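Local atomic coordinates of esterase family protein (Staphylococcus aureus, PDB entry 6VHE), a protein that probably hydrolyses carboxylic esters as a serine esterase of the esterase D family, with S-formylglutathione as a likely substrate. Residues V149-N154 with D181-L186. Numbering follows the deposited sequence.
With 6WG ((2~{R})-2-phenylpiperidine-1-carbaldehyde), chain E.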
# COMPACT_ATOMS: atom_id res chain seq x y z
N VAL A 149 -6.22 17.53 23.89
CA VAL A 149 -5.53 18.59 24.61
C VAL A 149 -6.28 19.88 24.35
O VAL A 149 -6.39 20.33 23.20
CB VAL A 149 -4.07 18.72 24.14
CG1 VAL A 149 -3.37 19.83 24.93
CG2 VAL A 149 -3.36 17.40 24.26
N PHE A 150 -6.82 20.48 25.41
CA PHE A 150 -7.52 21.74 25.28
C PHE A 150 -6.67 22.90 25.76
O PHE A 150 -6.69 23.97 25.15
CB PHE A 150 -8.86 21.69 26.03
CG PHE A 150 -9.86 20.74 25.40
CD1 PHE A 150 -10.45 21.05 24.19
CD2 PHE A 150 -10.21 19.55 26.02
CE1 PHE A 150 -11.37 20.19 23.60
CE2 PHE A 150 -11.13 18.68 25.44
CZ PHE A 150 -11.71 19.00 24.22
N GLU A 151 -5.90 22.71 26.81
CA GLU A 151 -4.91 23.69 27.22
C GLU A 151 -3.66 23.48 26.38
O GLU A 151 -2.81 22.64 26.71
CB GLU A 151 -4.59 23.58 28.71
CG GLU A 151 -3.68 24.68 29.18
CD GLU A 151 -3.99 26.01 28.49
OE1 GLU A 151 -3.27 26.38 27.53
OE2 GLU A 151 -4.98 26.65 28.91
N ALA A 152 -3.54 24.24 25.29
CA ALA A 152 -2.48 23.99 24.32
C ALA A 152 -1.08 24.24 24.88
O ALA A 152 -0.12 23.72 24.31
CB ALA A 152 -2.67 24.86 23.08
N GLN A 153 -0.93 25.01 25.96
CA GLN A 153 0.41 25.23 26.49
C GLN A 153 1.06 23.92 26.93
O GLN A 153 2.29 23.89 27.10
CB GLN A 153 0.37 26.21 27.66
CG GLN A 153 1.73 26.83 28.00
CD GLN A 153 2.37 27.56 26.82
OE1 GLN A 153 1.79 28.48 26.25
NE2 GLN A 153 3.58 27.14 26.46
N ASN A 154 0.28 22.85 27.07
CA ASN A 154 0.79 21.56 27.50
C ASN A 154 1.34 20.74 26.34
O ASN A 154 2.41 20.13 26.47
CB ASN A 154 -0.33 20.80 28.23
CG ASN A 154 -0.59 21.36 29.62
OD1 ASN A 154 0.12 22.26 30.09
ND2 ASN A 154 -1.61 20.84 30.29
N ASP A 181 -4.76 28.59 20.73
CA ASP A 181 -5.44 28.42 22.01
C ASP A 181 -6.92 28.11 21.79
O ASP A 181 -7.66 28.98 21.31
CB ASP A 181 -5.27 29.69 22.84
CG ASP A 181 -6.03 29.66 24.15
OD1 ASP A 181 -6.49 28.58 24.57
OD2 ASP A 181 -6.14 30.74 24.76
N PRO A 182 -7.40 26.91 22.12
CA PRO A 182 -8.83 26.61 21.92
C PRO A 182 -9.76 27.48 22.75
O PRO A 182 -10.92 27.69 22.36
CB PRO A 182 -8.93 25.13 22.32
CG PRO A 182 -7.57 24.59 22.09
CD PRO A 182 -6.62 25.71 22.45
N TYR A 183 -9.32 27.98 23.90
CA TYR A 183 -10.17 28.87 24.68
C TYR A 183 -10.37 30.21 23.98
O TYR A 183 -11.46 30.79 24.03
CB TYR A 183 -9.57 29.07 26.07
CG TYR A 183 -9.70 27.86 26.96
CD1 TYR A 183 -10.77 27.74 27.84
CD2 TYR A 183 -8.75 26.84 26.93
CE1 TYR A 183 -10.89 26.64 28.66
CE2 TYR A 183 -8.86 25.74 27.75
CZ TYR A 183 -9.94 25.64 28.62
OH TYR A 183 -10.06 24.56 29.45
N TYR A 184 -9.33 30.72 23.32
CA TYR A 184 -9.49 31.94 22.53
C TYR A 184 -10.39 31.69 21.32
O TYR A 184 -11.28 32.49 21.03
CB TYR A 184 -8.13 32.47 22.10
CG TYR A 184 -8.15 33.48 20.97
CD1 TYR A 184 -8.40 34.83 21.22
CD2 TYR A 184 -7.90 33.10 19.66
CE1 TYR A 184 -8.42 35.76 20.18
CE2 TYR A 184 -7.91 34.01 18.63
CZ TYR A 184 -8.17 35.34 18.89
OH TYR A 184 -8.17 36.23 17.84
N LEU A 185 -10.17 30.57 20.61
CA LEU A 185 -11.03 30.22 19.48
C LEU A 185 -12.48 30.10 19.92
O LEU A 185 -13.40 30.51 19.20
CB LEU A 185 -10.55 28.92 18.83
CG LEU A 185 -9.15 28.98 18.20
CD1 LEU A 185 -8.75 27.67 17.49
CD2 LEU A 185 -9.04 30.18 17.25
N LEU A 186 -12.71 29.55 21.11
CA LEU A 186 -14.07 29.38 21.61
C LEU A 186 -14.70 30.72 21.95
O LEU A 186 -15.85 31.00 21.56
CB LEU A 186 -14.07 28.46 22.83
CG LEU A 186 -15.39 28.25 23.57
CD1 LEU A 186 -16.44 27.60 22.69
CD2 LEU A 186 -15.14 27.43 24.83
C4 6WG E . -0.02 15.33 25.13
C7 6WG E . 0.18 14.09 24.26
C6 6WG E . -0.05 16.23 27.37
C9 6WG E . 0.48 11.74 24.39
C8 6WG E . -0.51 12.84 24.77
C1 6WG E . -0.27 17.50 26.86
C2 6WG E . -0.34 17.66 25.49
C3 6WG E . -0.21 16.59 24.62
C5 6WG E . 0.09 15.16 26.50
C10 6WG E . 1.46 12.14 23.26
C11 6WG E . 1.04 13.24 22.26
N1 6WG E . 0.01 14.09 22.81
C12 6WG E . -1.29 13.86 22.17
O1 6WG E . -1.29 13.53 20.85
O HOH W 1 -4.67 26.53 25.05
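The carbonyl oxygen of Phe150 meets the ring of Pro182, 3.2 Å from Pro182 CD, where two helix starts of an alpha/beta-hydrolase fold come together. Helices 152-157 and 182-191 both begin here, in the chain between strands 142-146 and 198-204. Ala152 CB lies 4.1 Å from Pro182 CD, an apolar touch. Tyr183 approaches the same carbonyl obliquely, with its CE2 3.8 Å from Phe150 O. The carboxylate of Glu151 is nearly parallel to the Tyr183 ring, 5° apart, but offset from its plane; OE2 is the nearer oxygen, 4.2 Å from Tyr183 CE2.

No direct hydrogen bond joins the segments; one water does. It accepts from Ala152 N and is within hydrogen-bonding distance of Glu151 OE1 and of Asp181 OD1. It thus links the two N-cap carboxylates. Their oxygens Glu151 OE1 and Asp181 OD1 are 4.9 Å apart. The water and the helix starts probably ease the repulsion between these like charges. Lys176 probably helps too: it forms a salt bridge with Asp181 and a weak, long ion pair with Glu151.

Outside the pair, Asp212 accepts from the backbone N of Phe150 and of Glu151, and Tyr127 of helix 124-135 touches Ala152 and Pro182. Phe216 of helix 210-222 stacks on the Phe150 ring and meets Tyr183 edge-to-face. Residues 149-154 also reach the bound phenylpiperidine, with Val149 CG2 3.3 Å from C2 of its phenyl ring.

Each cap is made by a side chain. The Glu151 chain leaves anti to its own N (chi1 -174°) and bends at chi2, which brings OE1 back to accept from Gln153 N through its anti lone pair. Asp181 OD1 instead receives Tyr183 N at 3.0 Å from above the carboxylate plane, 63° out of it.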